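Long-range contact in glucose-6-phosphate isomerase (Plasmodium falciparum, PDB 3QKI), which probably interconverts glucose 6-phosphate and fructose 6-phosphate, the second step of glycolysis: residues Y29-K40 against S364-D372. Sequence-based numbering, arbitrary orientation.
Sequences YKELVTLSAEEK and SFYNSHFFD
With CG turned away from its own backbone N (chi1 -173°), Tyr29 sends its ring across to helix 356-371, where Phe370 meets it with CG beside the backbone N and anti to the carbonyl carbon, which points the ring at helix 27-39. The edge of Phe370 is directed at the face of Tyr29, the planes inclined at 55° and the centroids 4.9 Å apart. Phe370 is a knob in a hole formed by Tyr29, Leu32, Val33 and Ser36: Leu32 CB lies over one face of its ring, Val33 CG2 abuts the edge, and Ser36 OG comes within 3.4 Å of Phe370 CB. A small serine suits the closest backbone approach, Ser36 to Phe370, and its hydroxyl can turn back to carbonyls of its own helix. Tyrosine adds a polar end to the aromatic cluster, since Tyr29 OH and His369 ND1 are hydrogen-bonded at 2.9 Å in the plane of both rings; His369 NE2 is held by the carbonyl of Asn414. At the other end, Lys40 runs extended, laying CE over the face of Phe371 (4.2 Å from the centroid) and delivering NZ to Phe370 O at 3.0 Å, in the carbonyl plane. A water links the same NZ to Phe371 O. Segments 29-39 and 364-371, whose axes cross at -80°, are thus joined by a largely apolar, aromatic core with a polar link at each end, and the ammonium probably offsets the partial negative charge of carbonyls near the end of helix 356-371.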
loop_
_atom_site.group_PDB
_atom_site.type_symbol
_atom_site.label_atom_id
_atom_site.label_comp_id
_atom_site.label_asym_id
_atom_site.label_seq_id
_atom_site.Cartn_x
_atom_site.Cartn_y
_atom_site.Cartn_z
ATOM N N TYR A 29 -31.491 10.334 -10.388
ATOM C CA TYR A 29 -30.824 10.098 -9.110
ATOM C C TYR A 29 -31.884 9.697 -8.056
ATOM O O TYR A 29 -31.691 8.744 -7.284
ATOM C CB TYR A 29 -30.050 11.359 -8.644
ATOM C CG TYR A 29 -29.192 11.141 -7.411
ATOM C CD1 TYR A 29 -29.750 11.160 -6.133
ATOM C CD2 TYR A 29 -27.808 10.987 -7.515
ATOM C CE1 TYR A 29 -28.968 10.973 -4.998
ATOM C CE2 TYR A 29 -27.019 10.767 -6.384
ATOM C CZ TYR A 29 -27.608 10.753 -5.124
ATOM O OH TYR A 29 -26.871 10.584 -3.973
ATOM N N LYS A 30 -32.990 10.457 -8.006
ATOM C CA LYS A 30 -34.093 10.202 -7.085
ATOM C C LYS A 30 -34.680 8.786 -7.351
ATOM O O LYS A 30 -34.980 8.074 -6.397
ATOM C CB LYS A 30 -35.160 11.300 -7.199
ATOM C CG LYS A 30 -34.773 12.593 -6.488
ATOM C CD LYS A 30 -35.660 13.736 -6.915
ATOM C CE LYS A 30 -35.378 14.992 -6.123
ATOM N NZ LYS A 30 -36.079 16.183 -6.691
ATOM N N GLU A 31 -34.708 8.352 -8.627
ATOM C CA GLU A 31 -35.184 7.026 -9.011
ATOM C C GLU A 31 -34.198 5.941 -8.546
ATOM O O GLU A 31 -34.634 4.913 -8.037
ATOM C CB GLU A 31 -35.449 6.936 -10.526
ATOM C CG GLU A 31 -36.630 7.793 -10.956
ATOM C CD GLU A 31 -36.908 7.888 -12.444
ATOM O OE1 GLU A 31 -35.965 7.728 -13.251
ATOM O OE2 GLU A 31 -38.082 8.141 -12.800
ATOM N N LEU A 32 -32.873 6.194 -8.670
ATOM C CA LEU A 32 -31.827 5.277 -8.207
ATOM C C LEU A 32 -31.892 5.089 -6.679
ATOM O O LEU A 32 -31.671 3.980 -6.218
ATOM C CB LEU A 32 -30.434 5.738 -8.672
ATOM C CG LEU A 32 -30.107 5.433 -10.124
ATOM C CD1 LEU A 32 -29.013 6.334 -10.647
ATOM C CD2 LEU A 32 -29.776 3.979 -10.323
ATOM N N VAL A 33 -32.267 6.131 -5.914
ATOM C CA VAL A 33 -32.439 6.034 -4.451
ATOM C C VAL A 33 -33.479 4.930 -4.137
ATOM O O VAL A 33 -33.224 4.067 -3.293
ATOM C CB VAL A 33 -32.857 7.395 -3.815
ATOM C CG1 VAL A 33 -33.191 7.241 -2.331
ATOM C CG2 VAL A 33 -31.791 8.460 -4.005
ATOM N N THR A 34 -34.614 4.931 -4.846
ATOM C CA THR A 34 -35.669 3.941 -4.623
ATOM C C THR A 34 -35.340 2.573 -5.202
ATOM O O THR A 34 -35.594 1.579 -4.526
ATOM C CB THR A 34 -37.080 4.480 -4.896
ATOM O OG1 THR A 34 -37.285 4.556 -6.294
ATOM C CG2 THR A 34 -37.359 5.813 -4.201
ATOM N N LEU A 35 -34.703 2.516 -6.396
ATOM C CA LEU A 35 -34.286 1.231 -6.985
ATOM C C LEU A 35 -33.248 0.508 -6.118
ATOM O O LEU A 35 -33.350 -0.703 -5.931
ATOM C CB LEU A 35 -33.719 1.422 -8.378
ATOM C CG LEU A 35 -34.693 1.757 -9.489
ATOM C CD1 LEU A 35 -33.937 2.292 -10.678
ATOM C CD2 LEU A 35 -35.465 0.537 -9.921
ATOM N N SER A 36 -32.255 1.244 -5.594
ATOM C CA SER A 36 -31.216 0.677 -4.727
ATOM C C SER A 36 -31.820 0.111 -3.443
ATOM O O SER A 36 -31.321 -0.906 -2.960
ATOM C CB SER A 36 -30.142 1.710 -4.406
ATOM O OG SER A 36 -30.624 2.735 -3.549
ATOM N N ALA A 37 -32.891 0.748 -2.892
ATOM C CA ALA A 37 -33.591 0.260 -1.696
ATOM C C ALA A 37 -34.208 -1.126 -1.972
ATOM O O ALA A 37 -34.148 -1.993 -1.106
ATOM C CB ALA A 37 -34.669 1.252 -1.254
ATOM N N GLU A 38 -34.732 -1.360 -3.183
ATOM C CA GLU A 38 -35.221 -2.692 -3.561
ATOM C C GLU A 38 -34.047 -3.664 -3.840
ATOM O O GLU A 38 -34.128 -4.836 -3.469
ATOM C CB GLU A 38 -36.141 -2.620 -4.767
ATOM C CG GLU A 38 -36.928 -3.908 -4.977
ATOM C CD GLU A 38 -38.186 -3.675 -5.790
ATOM O OE1 GLU A 38 -38.215 -4.131 -6.953
ATOM O OE2 GLU A 38 -39.121 -2.998 -5.291
ATOM N N GLU A 39 -32.942 -3.165 -4.464
ATOM C CA GLU A 39 -31.751 -3.971 -4.743
ATOM C C GLU A 39 -31.143 -4.555 -3.465
ATOM O O GLU A 39 -30.636 -5.684 -3.483
ATOM C CB GLU A 39 -30.702 -3.161 -5.542
ATOM C CG GLU A 39 -31.122 -2.872 -6.984
ATOM C CD GLU A 39 -31.289 -4.049 -7.930
ATOM O OE1 GLU A 39 -31.670 -3.812 -9.100
ATOM O OE2 GLU A 39 -31.023 -5.202 -7.519
ATOM N N LYS A 40 -31.267 -3.825 -2.349
ATOM C CA LYS A 40 -30.765 -4.244 -1.034
ATOM C C LYS A 40 -31.467 -5.506 -0.502
ATOM O O LYS A 40 -30.896 -6.203 0.341
ATOM C CB LYS A 40 -30.864 -3.092 -0.024
ATOM C CG LYS A 40 -29.842 -2.014 -0.313
ATOM C CD LYS A 40 -29.803 -0.894 0.700
ATOM C CE LYS A 40 -29.147 0.321 0.078
ATOM N NZ LYS A 40 -28.808 1.348 1.099
ATOM N N SER A 364 -19.045 2.325 -9.565
ATOM C CA SER A 364 -18.355 2.957 -8.441
ATOM C C SER A 364 -19.261 4.018 -7.778
ATOM O O SER A 364 -19.377 4.048 -6.552
ATOM C CB SER A 364 -17.065 3.586 -8.941
ATOM O OG SER A 364 -16.326 4.228 -7.912
ATOM N N PHE A 365 -19.888 4.878 -8.594
ATOM C CA PHE A 365 -20.810 5.936 -8.183
ATOM C C PHE A 365 -22.010 5.333 -7.449
ATOM O O PHE A 365 -22.394 5.823 -6.393
ATOM C CB PHE A 365 -21.262 6.732 -9.434
ATOM C CG PHE A 365 -22.350 7.749 -9.187
ATOM C CD1 PHE A 365 -22.064 8.967 -8.579
ATOM C CD2 PHE A 365 -23.665 7.490 -9.569
ATOM C CE1 PHE A 365 -23.076 9.912 -8.359
ATOM C CE2 PHE A 365 -24.679 8.417 -9.321
ATOM C CZ PHE A 365 -24.380 9.624 -8.717
ATOM N N TYR A 366 -22.600 4.256 -8.024
ATOM C CA TYR A 366 -23.739 3.535 -7.468
ATOM C C TYR A 366 -23.411 2.960 -6.067
ATOM O O TYR A 366 -24.136 3.233 -5.111
ATOM C CB TYR A 366 -24.115 2.414 -8.448
ATOM C CG TYR A 366 -25.259 1.530 -8.015
ATOM C CD1 TYR A 366 -26.581 1.964 -8.116
ATOM C CD2 TYR A 366 -25.034 0.218 -7.605
ATOM C CE1 TYR A 366 -27.643 1.141 -7.755
ATOM C CE2 TYR A 366 -26.091 -0.619 -7.239
ATOM C CZ TYR A 366 -27.395 -0.154 -7.327
ATOM O OH TYR A 366 -28.435 -0.978 -6.979
ATOM N N ASN A 367 -22.294 2.217 -5.950
ATOM C CA ASN A 367 -21.849 1.642 -4.667
ATOM C C ASN A 367 -21.606 2.689 -3.616
ATOM O O ASN A 367 -22.017 2.510 -2.463
ATOM C CB ASN A 367 -20.599 0.791 -4.857
ATOM C CG ASN A 367 -20.894 -0.517 -5.529
ATOM O OD1 ASN A 367 -22.018 -0.997 -5.496
ATOM N ND2 ASN A 367 -19.894 -1.111 -6.171
ATOM N N SER A 368 -20.965 3.787 -3.998
ATOM C CA SER A 368 -20.666 4.858 -3.043
ATOM C C SER A 368 -21.925 5.646 -2.646
ATOM O O SER A 368 -22.158 5.869 -1.456
ATOM C CB SER A 368 -19.606 5.798 -3.615
ATOM O OG SER A 368 -19.433 6.954 -2.798
ATOM N N HIS A 369 -22.724 6.097 -3.640
ATOM C CA HIS A 369 -23.899 6.904 -3.340
ATOM C C HIS A 369 -25.090 6.188 -2.738
ATOM O O HIS A 369 -25.688 6.706 -1.802
ATOM C CB HIS A 369 -24.315 7.775 -4.541
ATOM C CG HIS A 369 -23.499 9.024 -4.645
ATOM N ND1 HIS A 369 -24.085 10.275 -4.550
ATOM C CD2 HIS A 369 -22.157 9.177 -4.773
ATOM C CE1 HIS A 369 -23.092 11.144 -4.622
ATOM N NE2 HIS A 369 -21.914 10.532 -4.752
ATOM N N PHE A 370 -25.444 5.025 -3.276
ATOM C CA PHE A 370 -26.642 4.289 -2.877
ATOM C C PHE A 370 -26.453 3.199 -1.816
ATOM O O PHE A 370 -27.410 2.845 -1.127
ATOM C CB PHE A 370 -27.407 3.824 -4.122
ATOM C CG PHE A 370 -27.623 4.986 -5.057
ATOM C CD1 PHE A 370 -28.443 6.049 -4.691
ATOM C CD2 PHE A 370 -26.908 5.087 -6.244
ATOM C CE1 PHE A 370 -28.565 7.169 -5.510
ATOM C CE2 PHE A 370 -27.044 6.203 -7.068
ATOM C CZ PHE A 370 -27.855 7.244 -6.684
ATOM N N PHE A 371 -25.226 2.741 -1.622
ATOM C CA PHE A 371 -24.934 1.720 -0.609
ATOM C C PHE A 371 -24.023 2.266 0.471
ATOM O O PHE A 371 -23.776 1.585 1.470
ATOM C CB PHE A 371 -24.318 0.485 -1.273
ATOM C CG PHE A 371 -25.333 -0.395 -1.945
ATOM C CD1 PHE A 371 -25.825 -0.081 -3.209
ATOM C CD2 PHE A 371 -25.794 -1.549 -1.323
ATOM C CE1 PHE A 371 -26.781 -0.889 -3.827
ATOM C CE2 PHE A 371 -26.734 -2.371 -1.953
ATOM C CZ PHE A 371 -27.235 -2.025 -3.192
ATOM N N ASP A 372 -23.502 3.487 0.257
ATOM C CA ASP A 372 -22.590 4.170 1.167
ATOM C C ASP A 372 -21.282 3.397 1.379
ATOM O O ASP A 372 -20.714 3.388 2.487
ATOM C CB ASP A 372 -23.308 4.577 2.473
ATOM C CG ASP A 372 -22.848 5.902 3.038
ATOM O OD1 ASP A 372 -22.598 5.964 4.248
ATOM O OD2 ASP A 372 -22.770 6.890 2.265
HETATM O O HOH W 1 -26.198 -0.069 2.475
#